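Local structure of putative deoxyribonuclease yjjV (Escherichia coli, 1ZZM) at residues T8-H11 with P16-G19; L132-R135 with K140-M143; Q164-F169 with Y174-G179; M211-N214 with P220-P223. The protein binds two divalent metal cations and, as a TatD-type hydrolase, probably cleaves ester bonds, although its true substrate is not established. All blocks are in the same frame, centred on the assembly; numbering follows the deposited sequence.

Interaction 1 of 4, residues T8-H11 with P16-G19; sequences THCH and PFSG. With ZN (zinc ion), chain B.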
loop_
_atom_site.group_PDB
_atom_site.type_symbol
_atom_site.label_atom_id
_atom_site.label_comp_id
_atom_site.label_asym_id
_atom_site.label_seq_id
_atom_site.Cartn_x
_atom_site.Cartn_y
_atom_site.Cartn_z
ATOM N N THR A 8 0.416 5.885 -2.662
ATOM C CA THR A 8 -0.248 5.259 -1.516
ATOM C C THR A 8 0.538 4.168 -0.786
ATOM O O THR A 8 0.006 3.522 0.119
ATOM C CB THR A 8 -1.601 4.674 -1.915
ATOM O OG1 THR A 8 -1.405 3.649 -2.907
ATOM C CG2 THR A 8 -2.496 5.804 -2.506
ATOM N N HIS A 9 1.819 3.985 -1.114
ATOM C CA HIS A 9 2.553 2.922 -0.418
ATOM C C HIS A 9 4.059 3.129 -0.612
ATOM O O HIS A 9 4.629 2.709 -1.609
ATOM C CB HIS A 9 2.138 1.567 -1.015
ATOM C CG HIS A 9 2.542 0.384 -0.187
ATOM N ND1 HIS A 9 1.653 -0.324 0.590
ATOM C CD2 HIS A 9 3.745 -0.225 -0.038
ATOM C CE1 HIS A 9 2.288 -1.319 1.186
ATOM N NE2 HIS A 9 3.560 -1.274 0.823
ATOM N N CYS A 10 4.693 3.811 0.329
ATOM C CA CYS A 10 6.127 4.023 0.245
ATOM C C CYS A 10 6.728 3.845 1.628
ATOM O O CYS A 10 6.297 4.496 2.589
ATOM C CB CYS A 10 6.429 5.438 -0.285
ATOM S SG CYS A 10 8.236 5.804 -0.330
ATOM N N HIS A 11 7.728 2.963 1.741
ATOM C CA HIS A 11 8.380 2.706 3.023
ATOM C C HIS A 11 9.435 3.790 3.209
ATOM O O HIS A 11 10.646 3.545 3.182
ATOM C CB HIS A 11 9.001 1.309 2.999
ATOM C CG HIS A 11 7.973 0.218 2.989
ATOM N ND1 HIS A 11 7.291 -0.158 4.121
ATOM C CD2 HIS A 11 7.425 -0.487 1.970
ATOM C CE1 HIS A 11 6.359 -1.039 3.810
ATOM N NE2 HIS A 11 6.415 -1.251 2.508
ATOM N N PRO A 16 16.821 4.538 0.966
ATOM C CA PRO A 16 17.682 5.722 1.036
ATOM C C PRO A 16 17.018 7.003 1.539
ATOM O O PRO A 16 17.666 8.057 1.573
ATOM C CB PRO A 16 18.146 5.865 -0.411
ATOM C CG PRO A 16 16.891 5.569 -1.165
ATOM C CD PRO A 16 16.316 4.339 -0.405
ATOM N N PHE A 17 15.755 6.932 1.971
ATOM C CA PHE A 17 15.047 8.150 2.399
ATOM C C PHE A 17 15.342 8.614 3.818
ATOM O O PHE A 17 15.268 9.820 4.128
ATOM C CB PHE A 17 13.528 7.944 2.222
ATOM C CG PHE A 17 13.182 7.184 0.978
ATOM C CD1 PHE A 17 13.413 7.741 -0.277
ATOM C CD2 PHE A 17 12.711 5.876 1.059
ATOM C CE1 PHE A 17 13.194 7.001 -1.440
ATOM C CE2 PHE A 17 12.481 5.124 -0.094
ATOM C CZ PHE A 17 12.728 5.679 -1.349
ATOM N N SER A 18 15.659 7.658 4.685
ATOM C CA SER A 18 15.926 7.951 6.080
ATOM C C SER A 18 17.129 8.873 6.147
ATOM O O SER A 18 18.177 8.549 5.589
ATOM C CB SER A 18 16.217 6.644 6.835
ATOM O OG SER A 18 16.420 6.924 8.213
ATOM N N GLY A 19 16.973 10.019 6.808
ATOM C CA GLY A 19 18.062 10.979 6.915
ATOM C C GLY A 19 18.203 11.880 5.706
ATOM O O GLY A 19 19.065 12.762 5.680
HETATM ZN ZN ZN B . 5.137 -2.443 1.531
HETATM O O HOH W 1 5.714 -4.352 1.186
#

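Interaction 2 of 4, residues L132-R135 with K140-M143; sequences LHSR and KLAM. With ZN (zinc ion), chain C.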
loop_
_atom_site.group_PDB
_atom_site.type_symbol
_atom_site.label_atom_id
_atom_site.label_comp_id
_atom_site.label_asym_id
_atom_site.label_seq_id
_atom_site.Cartn_x
_atom_site.Cartn_y
_atom_site.Cartn_z
ATOM N N LEU A 132 -2.947 -3.836 2.548
ATOM C CA LEU A 132 -2.610 -5.236 2.498
ATOM C C LEU A 132 -1.512 -5.647 1.540
ATOM O O LEU A 132 -1.430 -5.163 0.404
ATOM C CB LEU A 132 -3.879 -6.030 2.150
ATOM C CG LEU A 132 -5.069 -5.901 3.090
ATOM C CD1 LEU A 132 -6.363 -6.290 2.320
ATOM C CD2 LEU A 132 -4.849 -6.796 4.327
ATOM N N HIS A 133 -0.710 -6.587 2.041
ATOM C CA HIS A 133 0.393 -7.218 1.317
ATOM C C HIS A 133 -0.097 -8.629 1.020
ATOM O O HIS A 133 -0.670 -9.300 1.892
ATOM C CB HIS A 133 1.623 -7.310 2.230
ATOM C CG HIS A 133 2.811 -7.993 1.608
ATOM N ND1 HIS A 133 3.781 -7.316 0.907
ATOM C CD2 HIS A 133 3.212 -9.284 1.644
ATOM C CE1 HIS A 133 4.738 -8.153 0.542
ATOM N NE2 HIS A 133 4.412 -9.359 0.975
ATOM N N SER A 134 0.124 -9.085 -0.208
ATOM C CA SER A 134 -0.298 -10.429 -0.584
ATOM C C SER A 134 0.666 -10.936 -1.639
ATOM O O SER A 134 0.799 -10.350 -2.714
ATOM C CB SER A 134 -1.717 -10.427 -1.154
ATOM O OG SER A 134 -2.188 -11.781 -1.339
ATOM N N ARG A 135 1.349 -12.023 -1.333
ATOM C CA ARG A 135 2.284 -12.551 -2.303
ATOM C C ARG A 135 2.030 -14.057 -2.343
ATOM O O ARG A 135 2.386 -14.793 -1.395
ATOM C CB ARG A 135 3.695 -12.229 -1.841
ATOM C CG ARG A 135 4.765 -12.866 -2.703
ATOM C CD ARG A 135 6.036 -12.922 -1.895
ATOM N NE ARG A 135 7.168 -12.375 -2.612
ATOM C CZ ARG A 135 8.211 -11.837 -2.004
ATOM N NH1 ARG A 135 8.243 -11.784 -0.672
ATOM N NH2 ARG A 135 9.208 -11.351 -2.727
ATOM N N LYS A 140 -6.431 -17.047 -0.373
ATOM C CA LYS A 140 -6.576 -17.132 1.076
ATOM C C LYS A 140 -6.901 -15.776 1.667
ATOM O O LYS A 140 -7.778 -15.667 2.519
ATOM C CB LYS A 140 -5.294 -17.682 1.706
ATOM C CG LYS A 140 -5.197 -19.205 1.648
ATOM C CD LYS A 140 -6.294 -19.831 2.524
ATOM C CE LYS A 140 -6.115 -21.327 2.691
ATOM N NZ LYS A 140 -7.291 -21.928 3.401
ATOM N N LEU A 141 -6.219 -14.733 1.194
ATOM C CA LEU A 141 -6.468 -13.394 1.722
ATOM C C LEU A 141 -7.915 -13.025 1.438
ATOM O O LEU A 141 -8.609 -12.534 2.313
ATOM C CB LEU A 141 -5.518 -12.366 1.085
ATOM C CG LEU A 141 -5.823 -10.925 1.520
ATOM C CD1 LEU A 141 -5.687 -10.823 3.043
ATOM C CD2 LEU A 141 -4.870 -9.948 0.830
ATOM N N ALA A 142 -8.375 -13.290 0.218
ATOM C CA ALA A 142 -9.772 -12.989 -0.129
ATOM C C ALA A 142 -10.758 -13.755 0.774
ATOM O O ALA A 142 -11.825 -13.235 1.138
ATOM C CB ALA A 142 -10.047 -13.337 -1.595
ATOM N N MET A 143 -10.418 -14.994 1.114
ATOM C CA MET A 143 -11.283 -15.788 1.972
ATOM C C MET A 143 -11.480 -15.090 3.332
ATOM O O MET A 143 -12.605 -14.997 3.826
ATOM C CB MET A 143 -10.681 -17.182 2.177
ATOM C CG MET A 143 -11.475 -18.076 3.114
ATOM S SD MET A 143 -10.407 -19.474 3.683
ATOM C CE MET A 143 -9.219 -18.554 4.765
HETATM ZN ZN ZN C . 4.053 -5.332 0.527
HETATM O O HOH W 1 5.714 -4.352 1.186
HETATM O O HOH W 2 5.497 -5.913 -1.333
#

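Interaction 3 of 4, residues Q164-F169 with Y174-G179; sequences QQAERF and YKIGVG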
loop_
_atom_site.group_PDB
_atom_site.type_symbol
_atom_site.label_atom_id
_atom_site.label_comp_id
_atom_site.label_asym_id
_atom_site.label_seq_id
_atom_site.Cartn_x
_atom_site.Cartn_y
_atom_site.Cartn_z
ATOM N N GLN A 164 -9.189 -12.913 -12.277
ATOM C CA GLN A 164 -10.174 -13.386 -11.282
ATOM C C GLN A 164 -9.793 -12.970 -9.862
ATOM O O GLN A 164 -10.653 -12.593 -9.060
ATOM C CB GLN A 164 -10.372 -14.915 -11.363
ATOM C CG GLN A 164 -11.232 -15.492 -10.217
ATOM C CD GLN A 164 -10.400 -15.820 -8.983
ATOM O OE1 GLN A 164 -10.857 -15.674 -7.845
ATOM N NE2 GLN A 164 -9.186 -16.278 -9.203
ATOM N N GLN A 165 -8.505 -13.005 -9.542
ATOM C CA GLN A 165 -8.107 -12.626 -8.190
ATOM C C GLN A 165 -8.354 -11.153 -7.937
ATOM O O GLN A 165 -8.838 -10.789 -6.864
ATOM C CB GLN A 165 -6.640 -12.978 -7.948
ATOM C CG GLN A 165 -6.445 -14.484 -7.886
ATOM C CD GLN A 165 -4.996 -14.882 -7.892
ATOM O OE1 GLN A 165 -4.147 -14.245 -8.576
ATOM N NE2 GLN A 165 -4.683 -15.964 -7.153
ATOM N N ALA A 166 -8.041 -10.309 -8.922
ATOM C CA ALA A 166 -8.277 -8.868 -8.786
ATOM C C ALA A 166 -9.754 -8.566 -8.668
ATOM O O ALA A 166 -10.172 -7.830 -7.771
ATOM C CB ALA A 166 -7.691 -8.113 -9.974
ATOM N N GLU A 167 -10.557 -9.134 -9.570
ATOM C CA GLU A 167 -11.998 -8.890 -9.546
ATOM C C GLU A 167 -12.622 -9.349 -8.236
ATOM O O GLU A 167 -13.511 -8.688 -7.716
ATOM C CB GLU A 167 -12.692 -9.576 -10.728
ATOM C CG GLU A 167 -12.199 -9.080 -12.083
ATOM C CD GLU A 167 -13.002 -9.668 -13.241
ATOM O OE1 GLU A 167 -13.389 -10.854 -13.157
ATOM O OE2 GLU A 167 -13.230 -8.944 -14.233
ATOM N N ARG A 168 -12.142 -10.458 -7.678
ATOM C CA ARG A 168 -12.685 -10.912 -6.396
ATOM C C ARG A 168 -12.419 -9.878 -5.304
ATOM O O ARG A 168 -13.259 -9.646 -4.453
ATOM C CB ARG A 168 -12.086 -12.250 -5.980
ATOM C CG ARG A 168 -12.697 -12.829 -4.696
ATOM C CD ARG A 168 -12.046 -14.180 -4.435
ATOM N NE ARG A 168 -12.514 -14.866 -3.239
ATOM C CZ ARG A 168 -11.988 -16.005 -2.797
ATOM N NH1 ARG A 168 -10.990 -16.577 -3.459
ATOM N NH2 ARG A 168 -12.437 -16.561 -1.679
ATOM N N PHE A 169 -11.239 -9.263 -5.321
ATOM C CA PHE A 169 -10.941 -8.244 -4.309
ATOM C C PHE A 169 -11.846 -7.021 -4.537
ATOM O O PHE A 169 -12.397 -6.447 -3.597
ATOM C CB PHE A 169 -9.483 -7.793 -4.420
ATOM C CG PHE A 169 -8.484 -8.767 -3.835
ATOM C CD1 PHE A 169 -8.705 -9.364 -2.586
ATOM C CD2 PHE A 169 -7.302 -9.070 -4.522
ATOM C CE1 PHE A 169 -7.773 -10.230 -2.046
ATOM C CE2 PHE A 169 -6.361 -9.943 -3.977
ATOM C CZ PHE A 169 -6.594 -10.525 -2.735
ATOM N N TYR A 174 -12.553 -3.898 -2.141
ATOM C CA TYR A 174 -11.149 -3.491 -1.972
ATOM C C TYR A 174 -10.592 -2.829 -3.216
ATOM O O TYR A 174 -11.090 -3.062 -4.339
ATOM C CB TYR A 174 -10.292 -4.712 -1.612
ATOM C CG TYR A 174 -10.552 -5.142 -0.187
ATOM C CD1 TYR A 174 -9.741 -4.678 0.859
ATOM C CD2 TYR A 174 -11.697 -5.869 0.133
ATOM C CE1 TYR A 174 -10.080 -4.922 2.190
ATOM C CE2 TYR A 174 -12.051 -6.112 1.440
ATOM C CZ TYR A 174 -11.237 -5.629 2.465
ATOM O OH TYR A 174 -11.605 -5.833 3.763
ATOM N N LYS A 175 -9.589 -1.978 -3.007
ATOM C CA LYS A 175 -8.934 -1.325 -4.128
ATOM C C LYS A 175 -7.715 -2.145 -4.504
ATOM O O LYS A 175 -7.307 -3.046 -3.761
ATOM C CB LYS A 175 -8.516 0.078 -3.765
ATOM C CG LYS A 175 -9.489 1.139 -4.210
ATOM C CD LYS A 175 -10.753 1.132 -3.455
ATOM C CE LYS A 175 -11.438 2.521 -3.557
ATOM N NZ LYS A 175 -12.669 2.516 -4.421
ATOM N N ILE A 176 -7.117 -1.789 -5.641
ATOM C CA ILE A 176 -5.965 -2.505 -6.195
ATOM C C ILE A 176 -4.815 -1.499 -6.378
ATOM O O ILE A 176 -4.944 -0.514 -7.111
ATOM C CB ILE A 176 -6.317 -3.134 -7.600
ATOM C CG1 ILE A 176 -7.446 -4.167 -7.481
ATOM C CG2 ILE A 176 -5.071 -3.773 -8.258
ATOM C CD1 ILE A 176 -7.212 -5.345 -6.498
ATOM N N GLY A 177 -3.673 -1.771 -5.741
ATOM C CA GLY A 177 -2.546 -0.864 -5.853
ATOM C C GLY A 177 -1.743 -1.125 -7.115
ATOM O O GLY A 177 -1.305 -2.245 -7.376
ATOM N N VAL A 178 -1.563 -0.087 -7.911
ATOM C CA VAL A 178 -0.846 -0.198 -9.179
ATOM C C VAL A 178 0.543 0.403 -9.014
ATOM O O VAL A 178 0.680 1.620 -8.801
ATOM C CB VAL A 178 -1.553 0.577 -10.330
ATOM C CG1 VAL A 178 -0.822 0.316 -11.635
ATOM C CG2 VAL A 178 -3.002 0.134 -10.475
ATOM N N GLY A 179 1.549 -0.458 -9.142
ATOM C CA GLY A 179 2.933 -0.055 -9.005
ATOM C C GLY A 179 3.807 -0.566 -10.147
ATOM O O GLY A 179 3.306 -0.906 -11.235
#

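Interaction 4 of 4, residues M211-N214 with P220-P223; sequences MPLN and PNRP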
loop_
_atom_site.group_PDB
_atom_site.type_symbol
_atom_site.label_atom_id
_atom_site.label_comp_id
_atom_site.label_asym_id
_atom_site.label_seq_id
_atom_site.Cartn_x
_atom_site.Cartn_y
_atom_site.Cartn_z
ATOM N N MET A 211 10.426 -3.093 -5.382
ATOM C CA MET A 211 9.714 -3.103 -6.666
ATOM C C MET A 211 10.215 -2.059 -7.696
ATOM O O MET A 211 9.444 -1.259 -8.226
ATOM C CB MET A 211 8.190 -2.954 -6.399
ATOM C CG MET A 211 7.597 -4.082 -5.462
ATOM S SD MET A 211 5.752 -4.118 -5.083
ATOM C CE MET A 211 5.120 -5.041 -6.502
ATOM N N PRO A 212 11.534 -2.062 -8.005
ATOM C CA PRO A 212 12.098 -1.109 -8.976
ATOM C C PRO A 212 11.405 -1.235 -10.328
ATOM O O PRO A 212 11.009 -2.338 -10.714
ATOM C CB PRO A 212 13.586 -1.507 -9.037
ATOM C CG PRO A 212 13.573 -2.959 -8.670
ATOM C CD PRO A 212 12.576 -2.974 -7.512
ATOM N N LEU A 213 11.221 -0.131 -11.043
ATOM C CA LEU A 213 10.554 -0.233 -12.344
ATOM C C LEU A 213 11.503 -0.772 -13.429
ATOM O O LEU A 213 12.742 -0.736 -13.283
ATOM C CB LEU A 213 9.997 1.118 -12.786
ATOM C CG LEU A 213 8.665 1.600 -12.198
ATOM C CD1 LEU A 213 8.731 1.736 -10.645
ATOM C CD2 LEU A 213 8.322 2.909 -12.838
ATOM N N ASN A 214 10.902 -1.263 -14.512
ATOM C CA ASN A 214 11.639 -1.816 -15.653
ATOM C C ASN A 214 12.620 -0.779 -16.196
ATOM O O ASN A 214 12.219 0.310 -16.599
ATOM C CB ASN A 214 10.667 -2.230 -16.769
ATOM C CG ASN A 214 11.320 -3.135 -17.803
ATOM O OD1 ASN A 214 12.528 -3.327 -17.779
ATOM N ND2 ASN A 214 10.522 -3.702 -18.701
ATOM N N PRO A 220 17.747 1.606 -5.612
ATOM C CA PRO A 220 16.436 1.721 -4.962
ATOM C C PRO A 220 15.337 2.429 -5.731
ATOM O O PRO A 220 15.576 3.360 -6.497
ATOM C CB PRO A 220 16.759 2.415 -3.633
ATOM C CG PRO A 220 18.047 3.132 -3.901
ATOM C CD PRO A 220 18.814 2.225 -4.809
ATOM N N ASN A 221 14.106 1.958 -5.531
ATOM C CA ASN A 221 12.953 2.582 -6.154
ATOM C C ASN A 221 12.715 3.834 -5.296
ATOM O O ASN A 221 13.122 3.892 -4.143
ATOM C CB ASN A 221 11.731 1.641 -6.069
ATOM C CG ASN A 221 10.617 2.052 -7.013
ATOM O OD1 ASN A 221 10.806 2.914 -7.851
ATOM N ND2 ASN A 221 9.452 1.406 -6.898
ATOM N N ARG A 222 12.054 4.834 -5.853
ATOM C CA ARG A 222 11.803 6.079 -5.135
ATOM C C ARG A 222 10.367 6.506 -5.443
ATOM O O ARG A 222 9.834 6.185 -6.500
ATOM C CB ARG A 222 12.804 7.156 -5.601
ATOM C CG ARG A 222 14.267 6.779 -5.392
ATOM C CD ARG A 222 15.166 8.003 -5.670
ATOM N NE ARG A 222 14.868 9.113 -4.772
ATOM C CZ ARG A 222 15.454 9.306 -3.594
ATOM N NH1 ARG A 222 16.386 8.473 -3.183
ATOM N NH2 ARG A 222 15.083 10.319 -2.808
ATOM N N PRO A 223 9.722 7.239 -4.522
ATOM C CA PRO A 223 8.332 7.656 -4.759
ATOM C C PRO A 223 8.060 8.476 -6.007
ATOM O O PRO A 223 6.957 8.399 -6.550
ATOM C CB PRO A 223 7.947 8.371 -3.449
ATOM C CG PRO A 223 9.297 8.907 -2.964
ATOM C CD PRO A 223 10.233 7.753 -3.238
HETATM O O HOH W 3 12.300 2.451 -10.063
#

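Interaction 1 of 4, residues T8-H11 with P16-G19
The loop after strand 5-7 carries the His-x-His metal-binding motif and then folds back on itself, so that C10 and H11 meet the ring of F17. C10 SG stands 4.8 Å from the centroid of the F17 ring and 27° off the ring normal, a sulfur-aromatic contact of oblique geometry. The approach is loose: the nearest ring carbon, F17 CE2, is 4.3 Å from C10 SG. H11 meets the same ring through its backbone, with H11 O 3.8 Å from F17 CD2, at the ring edge and near its plane, where a carbonyl can face the slightly positive ring hydrogens. F17 itself is backed by P16 CD, which lies 3.9 Å above one ring face near the rim, and P223 and F12 also pack against it.

The two histidines flanking C10 serve the metal. H9 turns CG anti to its backbone nitrogen (chi1 -166°), whereas H11 turns CG anti to its carbonyl carbon (chi1 -69°), and the two rings converge on one zinc ion. H9 NE2 binds it at 2.1 Å and H11 NE2 at 2.0 Å; water 1 is a further ligand, and E97 and D207 belong to the same site. The two histidines, separated by a single residue and sharing one zinc ion, form the His-x-His metal site after the first strand of TatD-type, TIM-barrel hydrolases.

Interaction 2 of 4, residues L132-R135 with K140-M143
L141, on helix 138-148, lays its side chain against strand 130-135 and can be followed atom by atom. Its CB is at 4.2 Å from S134 OG. From there CG extends anti to the backbone N (chi1 175°), which carries the branch point out from the helix toward the strand. The CD2 methyl then does most of the touching: it rests 3.8 Å from S134 CB and 3.9 Å from S134 OG, and on its other flank it meets L132 CD1 at 4.2 Å. L132 and S134 are alternate residues of the strand and point to the helix, so CD2 sits between them, with H133 O also near, at 4.4 Å. Around the same side chain, L116, L100 and F169 supply further apolar neighbours.

H133, between the two, has its CB directed away from the helix and into the metal site. Its ND1 binds zinc at 2.0 Å, together with water 1 and the more distant water 2 (2.4 Å), while E97 and H157 add protein ligands. A hydrogen bond between H133 NE2 and D101 helps fix the rotation of the imidazole. S134 OG finds its polar partner in T137, just before helix 138-148.

No hydrogen bond joins the two segments. Their contact is therefore apolar packing, while H133 on the other side of the strand serves the zinc, and the S134 hydroxyl on the helix side is satisfied by T137.

Interaction 3 of 4, residues Q164-F169 with Y174-G179
F169, I176 and Y174 carry the contact between helix 163-171 and strand 175-178, the second half of a beta-alpha-beta unit of the TIM barrel in which the helix covers the outside of the parallel sheet. F169 loses the largest area. Its CB packs at 3.9 Å from I176 CD1, while its ring leads away from 174-179 and packs on A142 and L145 of helix 138-148 and on V156 of the neighbouring strand.

I176 points toward the helix. With CG1 anti to its own carbonyl carbon (chi1 -62°), the long branch presents CD1 to the helix, where this one methyl also lies 4.1 Å from A166 O and 4.5 Å from A166 CB. It thus fits between residues one helical turn apart, A166 and F169, and F159 and I194 add apolar cover around it.

Y174 makes the polar link as the chain leaves the helix and turns into the strand. Its backbone N donates to F169 O at 2.9 Å, with an N-H...O angle of 154°; the donor is tilted 32° from the carbonyl plane. This bond ties the return of the chain directly to the last turn of the helix segment. The tyrosine side chain begins toward the helix but leads off to L145 and L150. On the way it passes the same acceptor twice: F169 O lies 3.4 Å from Y174 CB and, in the plane of the ring at its edge, 3.8 Å from Y174 CD2.

Interaction 4 of 4, residues M211-N214 with P220-P223
N221 inserts its carboxamide beside the backbone of M211-L213 and provides nearly the whole first shell. Its CB and CG each lie 4.0 Å from P212 CA. The amide reaches along the 211-214 chain because CG is anti to the backbone N (chi1 -164°). N221 OD1 accepts from water 3 at 2.7 Å, and water 3 accepts from L213 N at 3.0 Å, bridging the segments. The L213 side chain lies at a slant to that of N221 and brings its CD1 methyl to 3.7 Å from N221 OD1. N221 ND2 comes within 3.0 Å of M211 O, yet the angle is too poor for a hydrogen bond; its true acceptor is D210 O.

In the second shell, N221 is joined to P209 by a backbone hydrogen bond, P212 O is bonded to Y184 OH, and the L213 side chain rests on R228 and V229 of helix 226-236. With an alanine in place of N221, D210 O would probably lose its amide donor and water 3 its OD1 anchor, leaving the two parts of the loop less firmly tied.

The end of the M211 side chain leads away from N221 and lies about 3 Å from the side chain of D207 and about 4 Å from that of H157. The loop follows strand 202-204, carries the metal-binding D207, is bridged internally by N221 and borders the dinuclear site of the TatD-type TIM barrel.

Interactions 1 and 2 lie across the metal site from each other, with centres 23 Å apart, yet share water 1, which lies 2.0 Å from both zinc ions and so bridges the zinc held by H9 and H11 to that held by H133. Interaction 1 also touches interaction 4, where F17 CZ meets N221 O at 3.3 Å and P16 CD meets P220 CB at 3.8 Å, so two loops bordering the site pack together. Interactions 2 and 3 adjoin on the outer layer of the same sheet: A142 CB lies 3.3 Å from R168 NE. A bound polyether, about 4 Å from the H11 side chain, is probably from the crystallisation liquor but may mark the pocket.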